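Local coordinates for protein Orf11 (Staphylococcus phage P68, PDB 6O43) that is a potential phage lysin, an all-helical protein that probably acts on the bacterial cell wall, at residues A[34-39]-A[66-71]; A[62-67]-A[77-82]; A[25-30]-A[45-50]; A[55-60]-A[92-97]. One frame throughout, in Å; residues are numbered along the deposited sequence.

Contact 1. Residues A[34-39]-A[66-71]; sequences GRFNVW and VYEKNE. With I3C (5-amino-2,4,6-triiodobenzene-1,3-dicarboxylic acid), chain B.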
# COMPACT_ATOMS: atom_id res chain seq x y z
N GLY A 34 -0.12 -14.95 -0.33
CA GLY A 34 1.21 -14.39 -0.46
C GLY A 34 2.27 -15.22 0.24
O GLY A 34 2.26 -16.45 0.21
N ARG A 35 3.20 -14.52 0.89
CA ARG A 35 4.31 -15.18 1.56
C ARG A 35 3.93 -15.76 2.92
O ARG A 35 4.70 -16.56 3.47
CB ARG A 35 5.48 -14.21 1.70
CG ARG A 35 6.11 -13.94 0.34
CD ARG A 35 6.95 -12.67 0.30
NE ARG A 35 7.39 -12.44 -1.07
CZ ARG A 35 6.64 -11.88 -2.01
NH1 ARG A 35 5.41 -11.47 -1.72
NH2 ARG A 35 7.12 -11.71 -3.23
N PHE A 36 2.77 -15.38 3.47
CA PHE A 36 2.26 -16.14 4.61
C PHE A 36 2.06 -17.60 4.22
O PHE A 36 2.19 -18.49 5.06
CB PHE A 36 0.95 -15.53 5.13
CG PHE A 36 1.05 -14.07 5.47
CD1 PHE A 36 1.84 -13.64 6.52
CD2 PHE A 36 0.34 -13.12 4.75
CE1 PHE A 36 1.93 -12.30 6.85
CE2 PHE A 36 0.42 -11.77 5.07
CZ PHE A 36 1.22 -11.36 6.13
N ASN A 37 1.78 -17.86 2.94
CA ASN A 37 1.63 -19.21 2.42
C ASN A 37 2.96 -19.76 1.88
O ASN A 37 3.42 -20.82 2.32
CB ASN A 37 0.56 -19.24 1.32
CG ASN A 37 0.40 -20.62 0.70
OD1 ASN A 37 0.43 -21.64 1.40
ND2 ASN A 37 0.23 -20.66 -0.62
N VAL A 38 3.58 -19.05 0.93
CA VAL A 38 4.74 -19.61 0.24
C VAL A 38 5.94 -19.70 1.18
O VAL A 38 6.68 -20.70 1.16
CB VAL A 38 5.07 -18.78 -1.01
CG1 VAL A 38 6.39 -19.24 -1.60
CG2 VAL A 38 3.96 -18.90 -2.04
N TRP A 39 6.15 -18.69 2.02
CA TRP A 39 7.32 -18.66 2.89
C TRP A 39 7.08 -19.34 4.23
O TRP A 39 7.95 -20.06 4.73
CB TRP A 39 7.78 -17.23 3.12
CG TRP A 39 8.57 -16.63 2.00
CD1 TRP A 39 8.86 -17.20 0.79
CD2 TRP A 39 9.18 -15.33 1.98
NE1 TRP A 39 9.60 -16.34 0.02
CE2 TRP A 39 9.82 -15.18 0.73
CE3 TRP A 39 9.25 -14.28 2.90
CZ2 TRP A 39 10.51 -14.02 0.37
CZ3 TRP A 39 9.94 -13.12 2.54
CH2 TRP A 39 10.56 -13.01 1.29
N VAL A 66 -2.94 -6.74 4.30
CA VAL A 66 -3.81 -6.43 3.17
C VAL A 66 -3.01 -6.26 1.88
O VAL A 66 -3.44 -6.69 0.81
CB VAL A 66 -4.66 -5.19 3.47
CG1 VAL A 66 -5.08 -4.51 2.18
CG2 VAL A 66 -5.88 -5.57 4.29
N TYR A 67 -1.83 -5.64 1.97
CA TYR A 67 -1.01 -5.48 0.78
C TYR A 67 -0.39 -6.80 0.35
O TYR A 67 -0.31 -7.09 -0.85
CB TYR A 67 0.07 -4.42 1.01
CG TYR A 67 -0.32 -3.06 0.49
CD1 TYR A 67 -1.65 -2.71 0.32
CD2 TYR A 67 0.65 -2.12 0.14
CE1 TYR A 67 -2.01 -1.47 -0.16
CE2 TYR A 67 0.30 -0.88 -0.35
CZ TYR A 67 -1.04 -0.56 -0.50
OH TYR A 67 -1.40 0.68 -0.99
N GLU A 68 0.06 -7.61 1.31
CA GLU A 68 0.60 -8.92 0.96
C GLU A 68 -0.46 -9.79 0.29
O GLU A 68 -0.18 -10.48 -0.69
CB GLU A 68 1.16 -9.62 2.20
CG GLU A 68 1.78 -10.98 1.92
CD GLU A 68 2.98 -10.91 0.98
OE1 GLU A 68 3.54 -9.81 0.82
OE2 GLU A 68 3.34 -11.95 0.40
N LYS A 69 -1.70 -9.74 0.79
CA LYS A 69 -2.77 -10.51 0.18
C LYS A 69 -3.03 -10.06 -1.26
O LYS A 69 -3.21 -10.89 -2.16
CB LYS A 69 -4.04 -10.41 1.02
CG LYS A 69 -5.24 -11.18 0.48
CD LYS A 69 -6.10 -10.32 -0.42
CE LYS A 69 -7.26 -11.12 -1.01
NZ LYS A 69 -8.13 -10.28 -1.90
N ASN A 70 -3.06 -8.75 -1.49
CA ASN A 70 -3.40 -8.24 -2.81
C ASN A 70 -2.21 -8.26 -3.77
O ASN A 70 -2.41 -8.34 -4.99
CB ASN A 70 -3.97 -6.83 -2.69
CG ASN A 70 -5.31 -6.80 -1.98
OD1 ASN A 70 -6.12 -7.72 -2.12
ND2 ASN A 70 -5.56 -5.75 -1.21
N GLU A 71 -0.99 -8.20 -3.25
CA GLU A 71 0.18 -8.34 -4.12
C GLU A 71 0.45 -9.80 -4.48
O GLU A 71 0.73 -10.11 -5.64
CB GLU A 71 1.41 -7.73 -3.44
CG GLU A 71 1.45 -6.22 -3.47
CD GLU A 71 1.54 -5.66 -4.88
OE1 GLU A 71 2.20 -6.30 -5.73
OE2 GLU A 71 0.94 -4.60 -5.14
I3 I3C B . 14.00 -15.22 1.86
I2 I3C B . 10.79 -20.00 3.62
I1 I3C B . 15.20 -20.68 -0.49
O8 I3C B . 16.66 -17.61 0.39
O9 I3C B . 15.19 -16.94 -1.07
C10 I3C B . 12.73 -21.49 1.54
N13 I3C B . 11.84 -16.96 3.38
C1 I3C B . 14.35 -18.10 0.88
C6 I3C B . 13.61 -17.29 1.73
C5 I3C B . 12.60 -17.83 2.50
C4 I3C B . 12.32 -19.18 2.44
C3 I3C B . 13.05 -20.00 1.59
C2 I3C B . 14.07 -19.46 0.81
C7 I3C B . 15.46 -17.52 0.02
O11 I3C B . 11.89 -21.92 0.70
O12 I3C B . 13.28 -22.28 2.34
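The ring of Phe36 leans on the aliphatic part of Glu68, its CE2 coming to 3.5 Å from Glu68 CG at an oblique angle. Beyond that carbon the acid bends (chi2 62°), which carries the carboxylate past the ring to Arg35. There a single oxygen takes two donors. The backbone N of Arg35 reaches Glu68 OE2 at 2.6 Å on its anti side, while Arg35 NH1 makes a salt bridge to the same OE2 at 3.0 Å through the syn lone pair. The oxygen lies near the guanidinium plane, although the two flat groups are turned 77° apart.

Two helices, 34-38 and 61-71, meet here; the axes of the short segments differ by 74° and approach to 8.9 Å. At Gly34 the backbone comes close to the acid, with Gly34 CA 3.4 Å from Glu68 OE2. Loop 77-82 holds both charged groups as well: Leu80 N donates to Glu68 OE1, and Arg35 NH2 bonds to Leu77 O and Asn81 OD1.

Arg35 CD also rests 3.5 Å above one face of the Trp39 indole. The opposite face receives the amino group of the bound triiodo compound, whose N13 is 3.4 Å from Trp39 CD2.

Contact 2. Residues A[62-67]-A[77-82]; sequences TLFAVY and LGWLNH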
# COMPACT_ATOMS: atom_id res chain seq x y z
N THR A 62 -2.42 -4.54 9.78
CA THR A 62 -3.52 -4.59 8.81
C THR A 62 -3.03 -4.19 7.42
O THR A 62 -3.33 -4.88 6.43
CB THR A 62 -4.66 -3.68 9.27
OG1 THR A 62 -5.07 -4.04 10.60
CG2 THR A 62 -5.84 -3.79 8.32
N LEU A 63 -2.29 -3.09 7.32
CA LEU A 63 -1.78 -2.66 6.02
C LEU A 63 -0.85 -3.70 5.43
O LEU A 63 -0.98 -4.08 4.26
CB LEU A 63 -1.05 -1.32 6.15
CG LEU A 63 -0.32 -0.86 4.88
CD1 LEU A 63 -1.31 -0.60 3.75
CD2 LEU A 63 0.54 0.37 5.16
N PHE A 64 0.10 -4.19 6.23
CA PHE A 64 1.04 -5.21 5.77
C PHE A 64 0.30 -6.42 5.21
O PHE A 64 0.56 -6.86 4.08
CB PHE A 64 1.95 -5.61 6.93
CG PHE A 64 3.18 -6.38 6.52
CD1 PHE A 64 4.32 -5.71 6.10
CD2 PHE A 64 3.19 -7.77 6.59
CE1 PHE A 64 5.45 -6.41 5.73
CE2 PHE A 64 4.32 -8.48 6.22
CZ PHE A 64 5.46 -7.79 5.79
N ALA A 65 -0.65 -6.95 5.98
CA ALA A 65 -1.38 -8.14 5.55
C ALA A 65 -2.22 -7.87 4.31
O ALA A 65 -2.25 -8.67 3.37
CB ALA A 65 -2.27 -8.65 6.69
N VAL A 66 -2.94 -6.74 4.30
CA VAL A 66 -3.81 -6.43 3.17
C VAL A 66 -3.01 -6.26 1.88
O VAL A 66 -3.44 -6.69 0.81
CB VAL A 66 -4.66 -5.19 3.47
CG1 VAL A 66 -5.08 -4.51 2.18
CG2 VAL A 66 -5.88 -5.57 4.29
N TYR A 67 -1.83 -5.64 1.97
CA TYR A 67 -1.01 -5.48 0.78
C TYR A 67 -0.39 -6.80 0.35
O TYR A 67 -0.31 -7.09 -0.85
CB TYR A 67 0.07 -4.42 1.01
CG TYR A 67 -0.32 -3.06 0.49
CD1 TYR A 67 -1.65 -2.71 0.32
CD2 TYR A 67 0.65 -2.12 0.14
CE1 TYR A 67 -2.01 -1.47 -0.16
CE2 TYR A 67 0.30 -0.88 -0.35
CZ TYR A 67 -1.04 -0.56 -0.50
OH TYR A 67 -1.40 0.68 -0.99
N LEU A 77 11.10 -11.34 -5.20
CA LEU A 77 10.74 -10.17 -4.41
C LEU A 77 10.33 -10.56 -3.00
O LEU A 77 9.74 -11.62 -2.77
CB LEU A 77 9.61 -9.39 -5.09
CG LEU A 77 9.83 -8.95 -6.54
CD1 LEU A 77 8.55 -8.35 -7.10
CD2 LEU A 77 10.99 -7.98 -6.65
N GLY A 78 10.64 -9.68 -2.05
CA GLY A 78 10.27 -9.89 -0.67
C GLY A 78 8.84 -9.48 -0.39
O GLY A 78 8.01 -9.36 -1.30
N TRP A 79 8.56 -9.26 0.89
CA TRP A 79 7.20 -8.93 1.32
C TRP A 79 6.66 -7.73 0.54
O TRP A 79 7.38 -6.77 0.27
CB TRP A 79 7.18 -8.64 2.82
CG TRP A 79 7.41 -9.84 3.70
CD1 TRP A 79 8.59 -10.21 4.28
CD2 TRP A 79 6.44 -10.83 4.09
NE1 TRP A 79 8.41 -11.36 5.01
CE2 TRP A 79 7.11 -11.76 4.91
CE3 TRP A 79 5.08 -11.01 3.84
CZ2 TRP A 79 6.46 -12.86 5.47
CZ3 TRP A 79 4.44 -12.10 4.39
CH2 TRP A 79 5.13 -13.01 5.20
N LEU A 80 5.38 -7.80 0.20
CA LEU A 80 4.64 -6.74 -0.50
C LEU A 80 5.12 -6.53 -1.92
O LEU A 80 4.69 -5.57 -2.58
CB LEU A 80 4.71 -5.42 0.27
CG LEU A 80 4.62 -5.49 1.81
CD1 LEU A 80 4.57 -4.10 2.41
CD2 LEU A 80 3.43 -6.33 2.26
N ASN A 81 5.99 -7.40 -2.44
CA ASN A 81 6.60 -7.22 -3.76
C ASN A 81 7.36 -5.90 -3.85
O ASN A 81 7.44 -5.28 -4.91
CB ASN A 81 5.55 -7.31 -4.87
CG ASN A 81 5.09 -8.73 -5.12
OD1 ASN A 81 5.80 -9.68 -4.83
ND2 ASN A 81 3.88 -8.88 -5.66
N HIS A 82 7.95 -5.49 -2.72
CA HIS A 82 8.57 -4.17 -2.64
C HIS A 82 9.89 -4.11 -3.40
O HIS A 82 10.12 -3.18 -4.18
CB HIS A 82 8.78 -3.79 -1.17
CG HIS A 82 8.92 -2.32 -0.95
ND1 HIS A 82 7.86 -1.52 -0.58
CD2 HIS A 82 9.99 -1.49 -1.05
CE1 HIS A 82 8.27 -0.27 -0.45
NE2 HIS A 82 9.56 -0.23 -0.74
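Leu80 reaches helix 61-71 step by step. Its CB points toward the helix, and Leu80 CG, anti to the carbonyl carbon though twisted from the ideal (chi1 -39°), comes to 4.1 Å from Phe64 CE1. From there the branches part. Leu80 CD1 stays by the ring, 4.0 Å from Phe64 CD1. Leu80 CD2 does more: it sits over the Phe64 face in a CH-pi contact, 4.1 Å from the ring centroid and 15° off the normal, it lies 3.4 Å from the backbone Phe64 O, and it touches Tyr67 at its CB.

The far end of the Phe64 ring belongs to Trp79. Phe64 CZ is 3.5 Å from Trp79 CG, and the planes meet obliquely, at 45°. Trp79 and Leu80 can both address Phe64 because they are the two central residues of a type II beta turn, closed by Asn81 N to Gly78 O at 3.0 Å.

Polar neighbours fix the turn: Trp79 NE1 bonds to Tyr89 O, and Trp79 N to Asp92. The loop is thus packed between helices, with 61-71 meeting Leu80, 89-104 touching Trp79 and Leu80 through Ala93 and Ile96, and 44-57 touching Trp79 through Val50, which also meets Phe64.

Contact 3. Residues A[25-30]-A[45-50]; sequences QLVPKV and SKIRQV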
# COMPACT_ATOMS: atom_id res chain seq x y z
N GLN A 25 -7.52 -11.17 14.56
CA GLN A 25 -8.45 -11.21 13.45
C GLN A 25 -7.73 -11.39 12.12
O GLN A 25 -8.28 -12.00 11.19
CB GLN A 25 -9.30 -9.93 13.43
CG GLN A 25 -10.22 -9.80 14.63
CD GLN A 25 -10.73 -8.39 14.82
OE1 GLN A 25 -9.96 -7.44 14.92
NE2 GLN A 25 -12.05 -8.24 14.88
N LEU A 26 -6.49 -10.89 12.01
CA LEU A 26 -5.79 -10.92 10.73
C LEU A 26 -5.26 -12.32 10.40
O LEU A 26 -5.34 -12.75 9.25
CB LEU A 26 -4.63 -9.91 10.74
CG LEU A 26 -5.00 -8.43 10.65
CD1 LEU A 26 -3.76 -7.55 10.79
CD2 LEU A 26 -5.71 -8.14 9.33
N VAL A 27 -4.75 -13.04 11.40
CA VAL A 27 -4.03 -14.29 11.11
C VAL A 27 -4.87 -15.26 10.29
O VAL A 27 -4.40 -15.68 9.22
CB VAL A 27 -3.52 -14.92 12.42
CG1 VAL A 27 -2.86 -16.26 12.12
CG2 VAL A 27 -2.55 -13.98 13.12
N PRO A 28 -6.08 -15.65 10.70
CA PRO A 28 -6.85 -16.58 9.87
C PRO A 28 -7.20 -16.04 8.49
O PRO A 28 -7.41 -16.82 7.56
CB PRO A 28 -8.11 -16.83 10.71
CG PRO A 28 -8.21 -15.65 11.63
CD PRO A 28 -6.79 -15.28 11.93
N LYS A 29 -7.26 -14.71 8.34
CA LYS A 29 -7.66 -14.14 7.05
C LYS A 29 -6.56 -14.26 6.01
O LYS A 29 -6.86 -14.42 4.82
CB LYS A 29 -8.07 -12.68 7.23
CG LYS A 29 -9.35 -12.46 8.01
CD LYS A 29 -10.54 -13.07 7.28
CE LYS A 29 -11.85 -12.69 7.94
NZ LYS A 29 -12.98 -13.50 7.42
N VAL A 30 -5.30 -14.18 6.42
CA VAL A 30 -4.18 -14.02 5.49
C VAL A 30 -3.32 -15.26 5.36
O VAL A 30 -2.42 -15.28 4.51
CB VAL A 30 -3.30 -12.81 5.89
CG1 VAL A 30 -4.16 -11.59 6.14
CG2 VAL A 30 -2.46 -13.15 7.12
N SER A 45 2.08 -19.19 14.24
CA SER A 45 3.06 -18.56 15.12
C SER A 45 4.05 -17.71 14.33
O SER A 45 4.46 -16.64 14.79
CB SER A 45 3.79 -19.62 15.95
OG SER A 45 4.66 -20.41 15.15
N LYS A 46 4.45 -18.17 13.14
CA LYS A 46 5.35 -17.36 12.31
C LYS A 46 4.62 -16.15 11.73
O LYS A 46 5.21 -15.06 11.62
CB LYS A 46 5.95 -18.22 11.19
CG LYS A 46 6.93 -19.27 11.70
CD LYS A 46 7.60 -20.02 10.57
CE LYS A 46 8.73 -20.90 11.09
NZ LYS A 46 9.36 -21.73 10.03
N ILE A 47 3.35 -16.30 11.37
CA ILE A 47 2.57 -15.16 10.90
C ILE A 47 2.49 -14.10 12.00
O ILE A 47 2.71 -12.91 11.75
CB ILE A 47 1.17 -15.61 10.45
CG1 ILE A 47 1.28 -16.54 9.23
CG2 ILE A 47 0.30 -14.41 10.13
CD1 ILE A 47 -0.05 -17.12 8.79
N ARG A 48 2.17 -14.52 13.23
CA ARG A 48 2.16 -13.58 14.35
C ARG A 48 3.51 -12.93 14.56
O ARG A 48 3.60 -11.73 14.84
CB ARG A 48 1.74 -14.30 15.63
CG ARG A 48 0.28 -14.62 15.69
CD ARG A 48 -0.03 -15.50 16.90
NE ARG A 48 -1.36 -16.06 16.76
CZ ARG A 48 -2.48 -15.38 16.97
NH1 ARG A 48 -2.42 -14.10 17.34
NH2 ARG A 48 -3.65 -15.97 16.80
N GLN A 49 4.58 -13.72 14.47
CA GLN A 49 5.93 -13.18 14.60
C GLN A 49 6.15 -12.05 13.60
O GLN A 49 6.68 -10.99 13.95
CB GLN A 49 6.94 -14.30 14.40
CG GLN A 49 8.38 -13.92 14.70
CD GLN A 49 9.36 -14.96 14.18
OE1 GLN A 49 9.05 -15.71 13.25
NE2 GLN A 49 10.54 -15.01 14.79
N VAL A 50 5.73 -12.26 12.35
CA VAL A 50 5.92 -11.25 11.31
C VAL A 50 5.09 -10.01 11.61
O VAL A 50 5.60 -8.89 11.61
CB VAL A 50 5.57 -11.84 9.94
CG1 VAL A 50 5.43 -10.73 8.91
CG2 VAL A 50 6.63 -12.85 9.52
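Over one face of the Arg48 guanidinium lies a methyl group, Val27 CG2, 4.1 Å above the plane and centred on it. The same group carries a salt bridge, from Arg48 NH1 to Asp24 OD1, one turn before Val27 on helix 23-30. One helix therefore supplies both the methyl on the guanidinium face and the acid that pairs with NH1. The arginine chain is extended from CG to NE and passes Val27 at about a right angle, with Arg48 CG 3.9 Å from Val27 CG2.

Deeper in the contact, Ile47 CG2, placed anti to its own backbone N, meets Val27 CG2 at 4.2 Å and Val27 CG1 at the same distance, and it lies 4.3 Å from Val30 CG2. Val27 and Val30, three residues apart, thus present adjacent branches to one isoleucine methyl, a purely apolar fit at ordinary van der Waals separation. Between them helix 23-30 kinks at Pro28, whose N lacks a hydrogen and makes no bond to the preceding turn.

The segment axes cross at 121° and come no nearer than 10.0 Å, so the join is made by side chains. Around it, helix 34-38 supplies Phe36, which touches both Val30 and Ile47, and helix 61-71 supplies Ala65, which touches Val30; Trp188, in a loop near the C-terminus, also packs on Val30.

Contact 4. Residues A[55-60]-A[92-97]; sequences KEIGVS and DAKFIA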
# COMPACT_ATOMS: atom_id res chain seq x y z
N LYS A 55 4.69 -4.31 13.23
CA LYS A 55 3.99 -3.39 14.12
C LYS A 55 4.97 -2.62 15.00
O LYS A 55 4.84 -1.40 15.17
CB LYS A 55 2.99 -4.15 14.98
CG LYS A 55 2.20 -3.27 15.93
CD LYS A 55 1.24 -4.08 16.80
CE LYS A 55 0.19 -3.19 17.44
NZ LYS A 55 -0.54 -2.41 16.39
N GLU A 56 5.95 -3.32 15.57
CA GLU A 56 6.94 -2.66 16.42
C GLU A 56 7.71 -1.60 15.66
O GLU A 56 8.15 -0.60 16.25
CB GLU A 56 7.90 -3.70 17.00
CG GLU A 56 7.58 -4.12 18.42
CD GLU A 56 8.00 -3.08 19.43
OE1 GLU A 56 8.91 -2.28 19.12
OE2 GLU A 56 7.41 -3.05 20.53
N ILE A 57 7.88 -1.78 14.35
CA ILE A 57 8.67 -0.84 13.56
C ILE A 57 7.85 0.37 13.16
O ILE A 57 8.40 1.46 12.96
CB ILE A 57 9.26 -1.57 12.34
CG1 ILE A 57 10.38 -2.51 12.78
CG2 ILE A 57 9.74 -0.57 11.29
CD1 ILE A 57 10.76 -3.54 11.74
N GLY A 58 6.53 0.22 13.02
CA GLY A 58 5.68 1.36 12.73
C GLY A 58 4.73 1.14 11.56
O GLY A 58 4.08 2.09 11.11
N VAL A 59 4.65 -0.08 11.06
CA VAL A 59 3.73 -0.44 9.98
C VAL A 59 2.57 -1.23 10.58
O VAL A 59 2.79 -2.22 11.28
CB VAL A 59 4.43 -1.25 8.88
CG1 VAL A 59 3.41 -1.86 7.93
CG2 VAL A 59 5.40 -0.36 8.12
N SER A 60 1.35 -0.79 10.28
CA SER A 60 0.18 -1.46 10.82
C SER A 60 0.13 -2.90 10.31
O SER A 60 0.29 -3.14 9.11
CB SER A 60 -1.09 -0.71 10.43
OG SER A 60 -1.87 -1.45 9.50
N ASP A 92 13.46 -9.98 6.19
CA ASP A 92 12.83 -9.28 5.07
C ASP A 92 11.65 -8.44 5.54
O ASP A 92 11.47 -7.30 5.08
CB ASP A 92 12.38 -10.29 4.01
CG ASP A 92 12.04 -9.62 2.69
OD1 ASP A 92 12.97 -9.28 1.94
OD2 ASP A 92 10.84 -9.43 2.41
N ALA A 93 10.84 -8.97 6.46
CA ALA A 93 9.70 -8.19 6.96
C ALA A 93 10.17 -6.92 7.66
O ALA A 93 9.60 -5.84 7.44
CB ALA A 93 8.86 -9.04 7.91
N LYS A 94 11.21 -7.02 8.49
CA LYS A 94 11.72 -5.85 9.18
C LYS A 94 12.38 -4.87 8.21
O LYS A 94 12.26 -3.65 8.37
CB LYS A 94 12.71 -6.26 10.27
CG LYS A 94 12.13 -7.14 11.38
CD LYS A 94 13.18 -7.42 12.43
CE LYS A 94 12.67 -8.35 13.52
NZ LYS A 94 13.74 -8.69 14.49
N PHE A 95 13.10 -5.39 7.22
CA PHE A 95 13.68 -4.52 6.20
C PHE A 95 12.60 -3.71 5.49
O PHE A 95 12.72 -2.49 5.33
CB PHE A 95 14.48 -5.37 5.20
CG PHE A 95 14.98 -4.61 4.00
CD1 PHE A 95 16.01 -3.69 4.13
CD2 PHE A 95 14.44 -4.83 2.75
CE1 PHE A 95 16.49 -2.99 3.02
CE2 PHE A 95 14.91 -4.13 1.64
CZ PHE A 95 15.93 -3.21 1.78
N ILE A 96 11.52 -4.38 5.08
CA ILE A 96 10.46 -3.69 4.35
C ILE A 96 9.67 -2.77 5.27
O ILE A 96 9.17 -1.72 4.83
CB ILE A 96 9.55 -4.71 3.64
CG1 ILE A 96 10.30 -5.38 2.50
CG2 ILE A 96 8.29 -4.02 3.13
CD1 ILE A 96 10.99 -4.39 1.55
N ALA A 97 9.52 -3.14 6.54
CA ALA A 97 8.83 -2.28 7.48
C ALA A 97 9.57 -0.96 7.66
O ALA A 97 8.97 0.12 7.61
CB ALA A 97 8.64 -2.98 8.82
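Ala97 is the small residue on which two branched side chains converge. Ile57 CG2 lies 3.6 Å from Ala97 CB, and the other branch of the isoleucine runs out extended (chi2 164°), which puts Ile57 CD1 3.7 Å from Ala97 CB. Ile57 CD1 also presses on the backbone one turn earlier, 3.6 Å from Lys94 CA; the lysine is touched at its CB and CG, while its extended chain leads away. Val59 approaches from the side of the carbonyl, with Val59 CG2 3.6 Å from Ala97 O.

What brings Ile57 and Val59 to the same helix is the glycine between them. Gly58, the first residue past helix 44-57, leaves helical geometry with a phi of 130°, a conformation readily open to glycine, and the chain turns so that both neighbours direct their CB atoms at segment 92-97. Two residues on, Ser60 is the N-cap of the next helix: its OG bonds to Leu63 N and also to Asp17 O, which fixes the exit of this short connection.

The contact therefore packs the end of helix 44-57 and the link to helix 61-71 against helix 89-104, where Ile57 continues onto Arg98 and Val101 and Val59 onto Leu100, while Val59 also meets Phe64 of helix 61-71.

The four contacts knit together one part of the helical chain, with centres 6 to 15 Å apart. Contacts 1 and 2 are nearest, about 6 Å between centres, and share helix 61-71; contacts 3 and 4 both draw on helix 44-57, about 14 Å apart. Along the sequence contact 3 closes before contacts 2 and 4 open, contact 1 alternates with 3 and with 4, and contact 2 falls within the span of contact 4. Loop 77-82 is the common neighbour, bonded to contact 1 and to contact 4, and packed on contact 3. Trp39 of contact 1 belongs to the pocket holding the triiodo ligand, so this packing also lies behind one wall of that pocket.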